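Local coordinates for phospholipase C beta (Meleagris gallopavo, PDB 1JAD), which belongs to the phospholipase C family and is represented here by its C-terminal region, a long, predominantly helical bundle that assembles as two chains, at residues Y59-F63 with V76-K80; I98-E103 with A219-Y223; I151-M155 with R166-E170. All blocks are in the same frame, centred on the assembly; numbering follows the deposited sequence.

Contact 1 (Y59-F63 with V76-K80)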
loop_
_atom_site.group_PDB
_atom_site.type_symbol
_atom_site.label_atom_id
_atom_site.label_comp_id
_atom_site.label_asym_id
_atom_site.label_seq_id
_atom_site.Cartn_x
_atom_site.Cartn_y
_atom_site.Cartn_z
ATOM N N TYR A 59 -40.229 -15.651 30.434
ATOM C CA TYR A 59 -40.316 -15.989 31.849
ATOM C C TYR A 59 -41.529 -15.398 32.542
ATOM O O TYR A 59 -41.686 -15.536 33.751
ATOM C CB TYR A 59 -39.045 -15.583 32.592
ATOM C CG TYR A 59 -37.940 -16.589 32.413
ATOM C CD1 TYR A 59 -37.357 -16.804 31.163
ATOM C CD2 TYR A 59 -37.530 -17.387 33.482
ATOM C CE1 TYR A 59 -36.395 -17.795 30.979
ATOM C CE2 TYR A 59 -36.572 -18.379 33.312
ATOM C CZ TYR A 59 -36.010 -18.582 32.059
ATOM O OH TYR A 59 -35.088 -19.594 31.887
ATOM N N SER A 60 -42.380 -14.732 31.770
ATOM C CA SER A 60 -43.605 -14.158 32.310
ATOM C C SER A 60 -44.544 -15.354 32.340
ATOM O O SER A 60 -45.197 -15.638 33.343
ATOM C CB SER A 60 -44.178 -13.108 31.357
ATOM O OG SER A 60 -43.179 -12.219 30.908
ATOM N N VAL A 61 -44.589 -16.048 31.206
ATOM C CA VAL A 61 -45.414 -17.229 31.025
ATOM C C VAL A 61 -44.978 -18.327 31.994
ATOM O O VAL A 61 -45.783 -18.824 32.781
ATOM C CB VAL A 61 -45.296 -17.757 29.570
ATOM C CG1 VAL A 61 -46.168 -18.984 29.376
ATOM C CG2 VAL A 61 -45.695 -16.672 28.594
ATOM N N LEU A 62 -43.699 -18.690 31.939
ATOM C CA LEU A 62 -43.157 -19.735 32.798
ATOM C C LEU A 62 -43.445 -19.495 34.279
ATOM O O LEU A 62 -43.904 -20.395 34.985
ATOM C CB LEU A 62 -41.649 -19.861 32.571
ATOM C CG LEU A 62 -41.242 -20.193 31.132
ATOM C CD1 LEU A 62 -39.731 -20.331 31.026
ATOM C CD2 LEU A 62 -41.916 -21.482 30.706
ATOM N N PHE A 63 -43.178 -18.279 34.744
ATOM C CA PHE A 63 -43.407 -17.920 36.138
ATOM C C PHE A 63 -44.859 -18.004 36.591
ATOM O O PHE A 63 -45.168 -18.679 37.574
ATOM C CB PHE A 63 -42.879 -16.506 36.412
ATOM C CG PHE A 63 -41.415 -16.455 36.760
ATOM C CD1 PHE A 63 -40.729 -15.246 36.741
ATOM C CD2 PHE A 63 -40.731 -17.604 37.148
ATOM C CE1 PHE A 63 -39.382 -15.183 37.104
ATOM C CE2 PHE A 63 -39.385 -17.547 37.513
ATOM C CZ PHE A 63 -38.710 -16.336 37.491
ATOM N N VAL A 76 -39.995 -21.860 41.701
ATOM C CA VAL A 76 -39.839 -20.465 41.308
ATOM C C VAL A 76 -38.344 -20.155 41.238
ATOM O O VAL A 76 -37.885 -19.443 40.344
ATOM C CB VAL A 76 -40.506 -19.513 42.325
ATOM C CG1 VAL A 76 -39.791 -19.586 43.663
ATOM C CG2 VAL A 76 -40.494 -18.095 41.792
ATOM N N VAL A 77 -37.593 -20.700 42.189
ATOM C CA VAL A 77 -36.155 -20.500 42.234
ATOM C C VAL A 77 -35.548 -21.224 41.041
ATOM O O VAL A 77 -34.641 -20.715 40.384
ATOM C CB VAL A 77 -35.557 -21.076 43.535
ATOM C CG1 VAL A 77 -34.053 -20.864 43.557
ATOM C CG2 VAL A 77 -36.203 -20.415 44.738
ATOM N N GLU A 78 -36.070 -22.414 40.770
ATOM C CA GLU A 78 -35.616 -23.243 39.660
ATOM C C GLU A 78 -35.575 -22.401 38.388
ATOM O O GLU A 78 -34.707 -22.582 37.535
ATOM C CB GLU A 78 -36.589 -24.405 39.462
ATOM C CG GLU A 78 -36.852 -25.245 40.714
ATOM C CD GLU A 78 -35.780 -26.287 40.974
ATOM O OE1 GLU A 78 -34.580 -25.928 40.997
ATOM O OE2 GLU A 78 -36.148 -27.468 41.166
ATOM N N LEU A 79 -36.529 -21.483 38.273
ATOM C CA LEU A 79 -36.631 -20.610 37.113
ATOM C C LEU A 79 -35.859 -19.313 37.302
ATOM O O LEU A 79 -35.272 -18.791 36.360
ATOM C CB LEU A 79 -38.096 -20.277 36.832
ATOM C CG LEU A 79 -39.042 -21.390 36.390
ATOM C CD1 LEU A 79 -40.468 -20.872 36.381
ATOM C CD2 LEU A 79 -38.637 -21.884 35.013
ATOM N N LYS A 80 -35.876 -18.790 38.521
ATOM C CA LYS A 80 -35.182 -17.551 38.826
ATOM C C LYS A 80 -33.717 -17.662 38.438
ATOM O O LYS A 80 -33.196 -16.821 37.713
ATOM C CB LYS A 80 -35.311 -17.233 40.314
ATOM C CG LYS A 80 -34.653 -15.942 40.754
ATOM C CD LYS A 80 -34.937 -15.696 42.229
ATOM C CE LYS A 80 -34.227 -14.456 42.749
ATOM N NZ LYS A 80 -32.746 -14.601 42.676
#

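Contact 2 (I98-E103 with A219-Y223)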
loop_
_atom_site.group_PDB
_atom_site.type_symbol
_atom_site.label_atom_id
_atom_site.label_comp_id
_atom_site.label_asym_id
_atom_site.label_seq_id
_atom_site.Cartn_x
_atom_site.Cartn_y
_atom_site.Cartn_z
ATOM N N ILE A 98 -20.518 -7.047 19.932
ATOM C CA ILE A 98 -20.183 -5.640 19.776
ATOM C C ILE A 98 -18.678 -5.576 19.533
ATOM O O ILE A 98 -18.202 -4.818 18.683
ATOM C CB ILE A 98 -20.525 -4.829 21.051
ATOM C CG1 ILE A 98 -22.029 -4.921 21.346
ATOM C CG2 ILE A 98 -20.118 -3.370 20.875
ATOM C CD1 ILE A 98 -22.921 -4.350 20.234
ATOM N N ARG A 99 -17.937 -6.390 20.276
ATOM C CA ARG A 99 -16.486 -6.432 20.135
ATOM C C ARG A 99 -16.121 -6.777 18.692
ATOM O O ARG A 99 -15.387 -6.044 18.032
ATOM C CB ARG A 99 -15.887 -7.476 21.091
ATOM C CG ARG A 99 -14.380 -7.600 21.024
ATOM C CD ARG A 99 -13.871 -8.723 21.904
ATOM N NE ARG A 99 -14.369 -10.037 21.485
ATOM C CZ ARG A 99 -14.070 -10.639 20.335
ATOM N NH1 ARG A 99 -13.263 -10.051 19.467
ATOM N NH2 ARG A 99 -14.572 -11.833 20.055
ATOM N N ARG A 100 -16.654 -7.889 18.203
ATOM C CA ARG A 100 -16.379 -8.333 16.837
ATOM C C ARG A 100 -16.793 -7.320 15.779
ATOM O O ARG A 100 -16.117 -7.169 14.771
ATOM C CB ARG A 100 -17.060 -9.677 16.565
ATOM C CG ARG A 100 -16.540 -10.825 17.432
ATOM C CD ARG A 100 -17.213 -12.119 17.031
ATOM N NE ARG A 100 -18.660 -11.958 17.040
ATOM C CZ ARG A 100 -19.469 -12.469 16.117
ATOM N NH1 ARG A 100 -18.954 -13.175 15.115
ATOM N NH2 ARG A 100 -20.782 -12.248 16.175
ATOM N N ARG A 101 -17.902 -6.626 15.996
ATOM C CA ARG A 101 -18.333 -5.638 15.016
ATOM C C ARG A 101 -17.406 -4.431 15.085
ATOM O O ARG A 101 -16.980 -3.919 14.044
ATOM C CB ARG A 101 -19.782 -5.201 15.268
ATOM C CG ARG A 101 -20.317 -4.167 14.262
ATOM C CD ARG A 101 -20.106 -4.644 12.823
ATOM N NE ARG A 101 -20.832 -5.878 12.535
ATOM C CZ ARG A 101 -22.089 -5.924 12.101
ATOM N NH1 ARG A 101 -22.764 -4.796 11.894
ATOM N NH2 ARG A 101 -22.676 -7.098 11.898
ATOM N N LYS A 102 -17.099 -3.971 16.304
ATOM C CA LYS A 102 -16.196 -2.827 16.471
ATOM C C LYS A 102 -14.927 -3.093 15.657
ATOM O O LYS A 102 -14.597 -2.350 14.732
ATOM C CB LYS A 102 -15.799 -2.630 17.942
ATOM C CG LYS A 102 -16.877 -2.111 18.885
ATOM C CD LYS A 102 -17.357 -0.734 18.493
ATOM C CE LYS A 102 -18.271 -0.137 19.550
ATOM N NZ LYS A 102 -17.572 0.118 20.843
ATOM N N GLU A 103 -14.225 -4.166 16.008
ATOM C CA GLU A 103 -13.003 -4.524 15.309
ATOM C C GLU A 103 -13.222 -4.630 13.803
ATOM O O GLU A 103 -12.340 -4.290 13.014
ATOM C CB GLU A 103 -12.453 -5.832 15.876
ATOM C CG GLU A 103 -12.076 -5.690 17.340
ATOM C CD GLU A 103 -11.334 -6.882 17.873
ATOM O OE1 GLU A 103 -10.224 -7.156 17.367
ATOM O OE2 GLU A 103 -11.860 -7.546 18.792
ATOM N N ALA A 219 -12.013 -1.764 21.520
ATOM C CA ALA A 219 -13.133 -2.685 21.349
ATOM C C ALA A 219 -13.020 -3.865 22.298
ATOM O O ALA A 219 -14.032 -4.430 22.712
ATOM C CB ALA A 219 -13.182 -3.184 19.920
ATOM N N VAL A 220 -11.792 -4.236 22.648
ATOM C CA VAL A 220 -11.579 -5.356 23.553
ATOM C C VAL A 220 -11.671 -4.914 25.003
ATOM O O VAL A 220 -12.120 -5.673 25.858
ATOM C CB VAL A 220 -10.196 -6.009 23.357
ATOM C CG1 VAL A 220 -10.048 -7.186 24.318
ATOM C CG2 VAL A 220 -10.020 -6.461 21.911
ATOM N N ALA A 221 -11.230 -3.688 25.274
ATOM C CA ALA A 221 -11.244 -3.136 26.629
ATOM C C ALA A 221 -12.680 -3.045 27.130
ATOM O O ALA A 221 -12.984 -3.376 28.272
ATOM C CB ALA A 221 -10.599 -1.758 26.633
ATOM N N GLU A 222 -13.563 -2.585 26.257
ATOM C CA GLU A 222 -14.964 -2.459 26.594
ATOM C C GLU A 222 -15.516 -3.850 26.905
ATOM O O GLU A 222 -16.091 -4.078 27.970
ATOM C CB GLU A 222 -15.700 -1.833 25.416
ATOM C CG GLU A 222 -17.194 -1.813 25.537
ATOM C CD GLU A 222 -17.833 -1.223 24.311
ATOM O OE1 GLU A 222 -17.532 -1.717 23.203
ATOM O OE2 GLU A 222 -18.637 -0.274 24.451
ATOM N N TYR A 223 -15.326 -4.784 25.979
ATOM C CA TYR A 223 -15.805 -6.143 26.172
ATOM C C TYR A 223 -15.429 -6.651 27.558
ATOM O O TYR A 223 -16.293 -7.078 28.334
ATOM C CB TYR A 223 -15.221 -7.071 25.110
ATOM C CG TYR A 223 -15.508 -8.527 25.372
ATOM C CD1 TYR A 223 -16.803 -9.041 25.259
ATOM C CD2 TYR A 223 -14.491 -9.381 25.793
ATOM C CE1 TYR A 223 -17.076 -10.374 25.566
ATOM C CE2 TYR A 223 -14.746 -10.712 26.102
ATOM C CZ TYR A 223 -16.038 -11.203 25.991
ATOM O OH TYR A 223 -16.274 -12.516 26.320
#

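Contact 3 (I151-M155 with R166-E170)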
loop_
_atom_site.group_PDB
_atom_site.type_symbol
_atom_site.label_atom_id
_atom_site.label_comp_id
_atom_site.label_asym_id
_atom_site.label_seq_id
_atom_site.Cartn_x
_atom_site.Cartn_y
_atom_site.Cartn_z
ATOM N N ILE A 151 27.884 28.970 -31.136
ATOM C CA ILE A 151 28.425 28.776 -32.478
ATOM C C ILE A 151 28.285 30.071 -33.262
ATOM O O ILE A 151 29.261 30.570 -33.827
ATOM C CB ILE A 151 27.674 27.676 -33.255
ATOM C CG1 ILE A 151 27.933 26.303 -32.633
ATOM C CG2 ILE A 151 28.085 27.707 -34.716
ATOM C CD1 ILE A 151 29.361 25.874 -32.653
ATOM N N GLN A 152 27.068 30.614 -33.298
ATOM C CA GLN A 152 26.795 31.861 -34.015
ATOM C C GLN A 152 27.828 32.933 -33.643
ATOM O O GLN A 152 28.585 33.387 -34.497
ATOM C CB GLN A 152 25.373 32.346 -33.703
ATOM C CG GLN A 152 24.902 33.523 -34.544
ATOM C CD GLN A 152 23.417 33.840 -34.352
ATOM O OE1 GLN A 152 22.957 34.082 -33.229
ATOM N NE2 GLN A 152 22.661 33.846 -35.454
ATOM N N VAL A 153 27.867 33.328 -32.374
ATOM C CA VAL A 153 28.824 34.325 -31.909
ATOM C C VAL A 153 30.256 33.976 -32.338
ATOM O O VAL A 153 31.040 34.852 -32.704
ATOM C CB VAL A 153 28.789 34.448 -30.365
ATOM C CG1 VAL A 153 29.986 35.255 -29.871
ATOM C CG2 VAL A 153 27.510 35.131 -29.931
HETATM N N MSE A 154 30.589 32.692 -32.304
HETATM C CA MSE A 154 31.929 32.252 -32.671
HETATM C C MSE A 154 32.259 32.513 -34.145
HETATM O O MSE A 154 33.218 33.233 -34.451
HETATM C CB MSE A 154 32.100 30.757 -32.320
HETATM C CG MSE A 154 33.508 30.198 -32.519
HETATM SE SE MSE A 154 33.943 29.739 -34.226
HETATM C CE MSE A 154 33.096 28.153 -34.360
HETATM N N MSE A 155 31.466 31.939 -35.051
HETATM C CA MSE A 155 31.678 32.090 -36.489
HETATM C C MSE A 155 31.942 33.524 -36.951
HETATM O O MSE A 155 32.747 33.741 -37.854
HETATM C CB MSE A 155 30.479 31.528 -37.267
HETATM C CG MSE A 155 30.274 30.019 -37.158
HETATM SE SE MSE A 155 31.559 29.019 -37.980
HETATM C CE MSE A 155 31.289 29.468 -39.722
ATOM N N ARG A 166 37.584 23.679 -34.842
ATOM C CA ARG A 166 38.082 23.300 -33.525
ATOM C C ARG A 166 37.123 23.822 -32.474
ATOM O O ARG A 166 36.736 23.101 -31.553
ATOM C CB ARG A 166 39.465 23.905 -33.285
ATOM C CG ARG A 166 40.600 23.171 -33.959
ATOM C CD ARG A 166 41.876 23.994 -33.912
ATOM N NE ARG A 166 41.819 25.119 -34.845
ATOM C CZ ARG A 166 42.777 26.031 -34.979
ATOM N NH1 ARG A 166 43.873 25.956 -34.237
ATOM N NH2 ARG A 166 42.652 27.004 -35.870
ATOM N N LEU A 167 36.749 25.090 -32.616
ATOM C CA LEU A 167 35.830 25.718 -31.684
ATOM C C LEU A 167 34.439 25.055 -31.725
ATOM O O LEU A 167 33.786 24.914 -30.691
ATOM C CB LEU A 167 35.742 27.217 -31.981
ATOM C CG LEU A 167 37.066 27.992 -31.844
ATOM C CD1 LEU A 167 36.850 29.473 -32.166
ATOM C CD2 LEU A 167 37.612 27.826 -30.436
ATOM N N LYS A 168 33.985 24.649 -32.910
ATOM C CA LYS A 168 32.703 23.970 -33.016
ATOM C C LYS A 168 32.787 22.671 -32.237
ATOM O O LYS A 168 31.908 22.361 -31.424
ATOM C CB LYS A 168 32.355 23.645 -34.471
ATOM C CG LYS A 168 31.697 24.765 -35.249
ATOM C CD LYS A 168 31.306 24.288 -36.647
ATOM C CE LYS A 168 30.603 25.394 -37.427
ATOM N NZ LYS A 168 30.326 25.037 -38.844
ATOM N N LYS A 169 33.836 21.897 -32.493
ATOM C CA LYS A 169 33.996 20.638 -31.786
ATOM C C LYS A 169 33.976 20.823 -30.279
ATOM O O LYS A 169 33.366 20.027 -29.559
ATOM C CB LYS A 169 35.286 19.926 -32.199
ATOM C CG LYS A 169 35.174 19.192 -33.536
ATOM C CD LYS A 169 36.411 18.352 -33.825
ATOM C CE LYS A 169 36.152 17.350 -34.957
ATOM N NZ LYS A 169 35.758 18.005 -36.233
ATOM N N GLU A 170 34.632 21.872 -29.793
ATOM C CA GLU A 170 34.658 22.101 -28.358
ATOM C C GLU A 170 33.288 22.488 -27.848
ATOM O O GLU A 170 32.864 22.020 -26.805
ATOM C CB GLU A 170 35.672 23.181 -27.990
ATOM C CG GLU A 170 37.110 22.793 -28.260
ATOM C CD GLU A 170 38.081 23.858 -27.802
ATOM O OE1 GLU A 170 39.285 23.724 -28.101
ATOM O OE2 GLU A 170 37.641 24.824 -27.137
#

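Contact 1 (Y59-F63 with V76-K80)
Segments Y59-F63 and V76-K80 run almost antiparallel, their short axes 10.8 Å apart at closest approach and 164° between directions, with F63 CA and V76 CA 6.8 Å apart. At such a spacing side chains must bridge the gap, and here L79 does most of the reaching. Its chi1 of -66°, with CG anti to the carbonyl carbon, leaves CD1 between L62 and F63, 4.1 Å from L62 CB. On the other side L79 CD1 lies 3.4 Å from F63 CD2, beside the CD2-CE2 rim of the ring, as leucine and phenylalanine pass in opposite senses.

The two rings of the first segment also use their edges. Y59 brings CE2 to 3.3 Å from L79 O, the carbonyl oxygen lying close to the ring plane, while K80 N lies at the edge of the F63 ring, 3.9 Å from CE2. Within the same helix, L62 CD1 sits 4.1 Å above the plane of the Y59 ring, over its centre, and covers that face.

Beyond the pair, Y59 OH is hydrogen-bonded to E86 and K80 NZ forms a salt bridge with E84. Y241, M242 and V245 of helix 161-245 pack against F63, and Y241 also touches Y59. The whole is a helical hairpin, helices 28-64 and 75-155 joined by the ten-residue connection 65-74, with a third helix closing over its aromatic side: the mark of an antiparallel helical bundle.

Contact 2 (I98-E103 with A219-Y223)
I98 meets E222 first, its CG2 branch lying 3.9 Å from OE1. R99 follows as the larger partner: CG is anti to the backbone N (chi1 180°), which carries the chain across to helix 219-223, where CD rests 3.8 Å from CG of Y223. NE then stands above one ring face, offset toward the rim, with guanidinium and ring 81° apart; the cation-pi attraction is at most weak, and NE is buried without a polar partner in the model. NH2 pairs with D96 and with E133 of the second subunit, so this arginine also belongs to the dimer interface.

Two long helices can come close where a small residue faces the seam, and A219 illustrates this in an antiparallel pair of coiled-coil character: the short axes approach to 8.9 Å, and R99 CA lies 5.2 Å from A219 CA.

K102, bent at chi2 and chi4, lays CB and CG against the A219 methyl and turns NZ to E222 OE1, a 3.0 Å salt bridge on the syn side but well out of the carboxylate plane. E103 CG touches A219 CB, while R99 NH1 and E103 OE2 form a 2.9 Å salt bridge, bent at 142°, with OE2 in the guanidinium plane.

Contact 3 (I151-M155 with R166-E170)
The hairpin between the two longest helices of the chain, 75-155 and 161-245, is lined next to its turn by M154 on L167 and by I151 and M155 on K168. Beside this turn the two helices lie side by side, met by two selenomethionines, an isoleucine, a leucine and a lysine stem. The short axes of 151-155 and 166-170 are 10.4 Å apart and point in nearly opposite directions, 164° from one to the other.

M154, modelled as selenomethionine, is the one buried residue among those that touch. With chi1 -174° the side chain leaves opposite its amide nitrogen and crosses to L167, and further bends at chi2 and chi3 curl it round the leucine. Selenium thus lies 3.6 Å from L167 CD1, and the terminal methyl CE lies 3.7 Å from L167 CB, so the leucine is touched by successive atoms of one bent chain. The same CE reaches K168 CG at 3.8 Å, meeting that chain at about a right angle.

K168 supplies its hydrocarbon stem rather than its charge. Extended beyond CG, it passes I151, whose CD1 lies 3.7 Å from K168 CG, and farther out its CE comes 3.8 Å from SE of M155, also a selenomethionine. No hydrogen bond links the two segments; the amine of K168 points on to E81 of the second subunit, a long and weak ion pair.

The turn adds its own ties: M154 O accepts a hydrogen bond from S157 OG, and L167 touches T158. Q164 packs on both M154 and M155, and I171 on I151, so helix 161-245 keeps touching helix 75-155 just before and just after 166-170.

How the contacts relate
Helix 75-155 takes part in all three contacts, meeting helix 28-64 in contact 1 and helix 161-245 in contacts 2 and 3. Contacts 1 and 3 lie near hairpin turns, with centres 110 Å apart on opposite sides of the chain's centre. Both have wider axis spacings and no hydrogen bond across: contact 1 is partly buried and aromatic, contact 3 a surface contact of selenomethionines, leucine and a lysine stem. Contact 2, nearest the middle of the chain, is also partly buried, with four of its eight touching residues buried. It joins residues far apart in sequence, draws its helices closer at an alanine, and adds salt bridges and firmer ties to the second subunit.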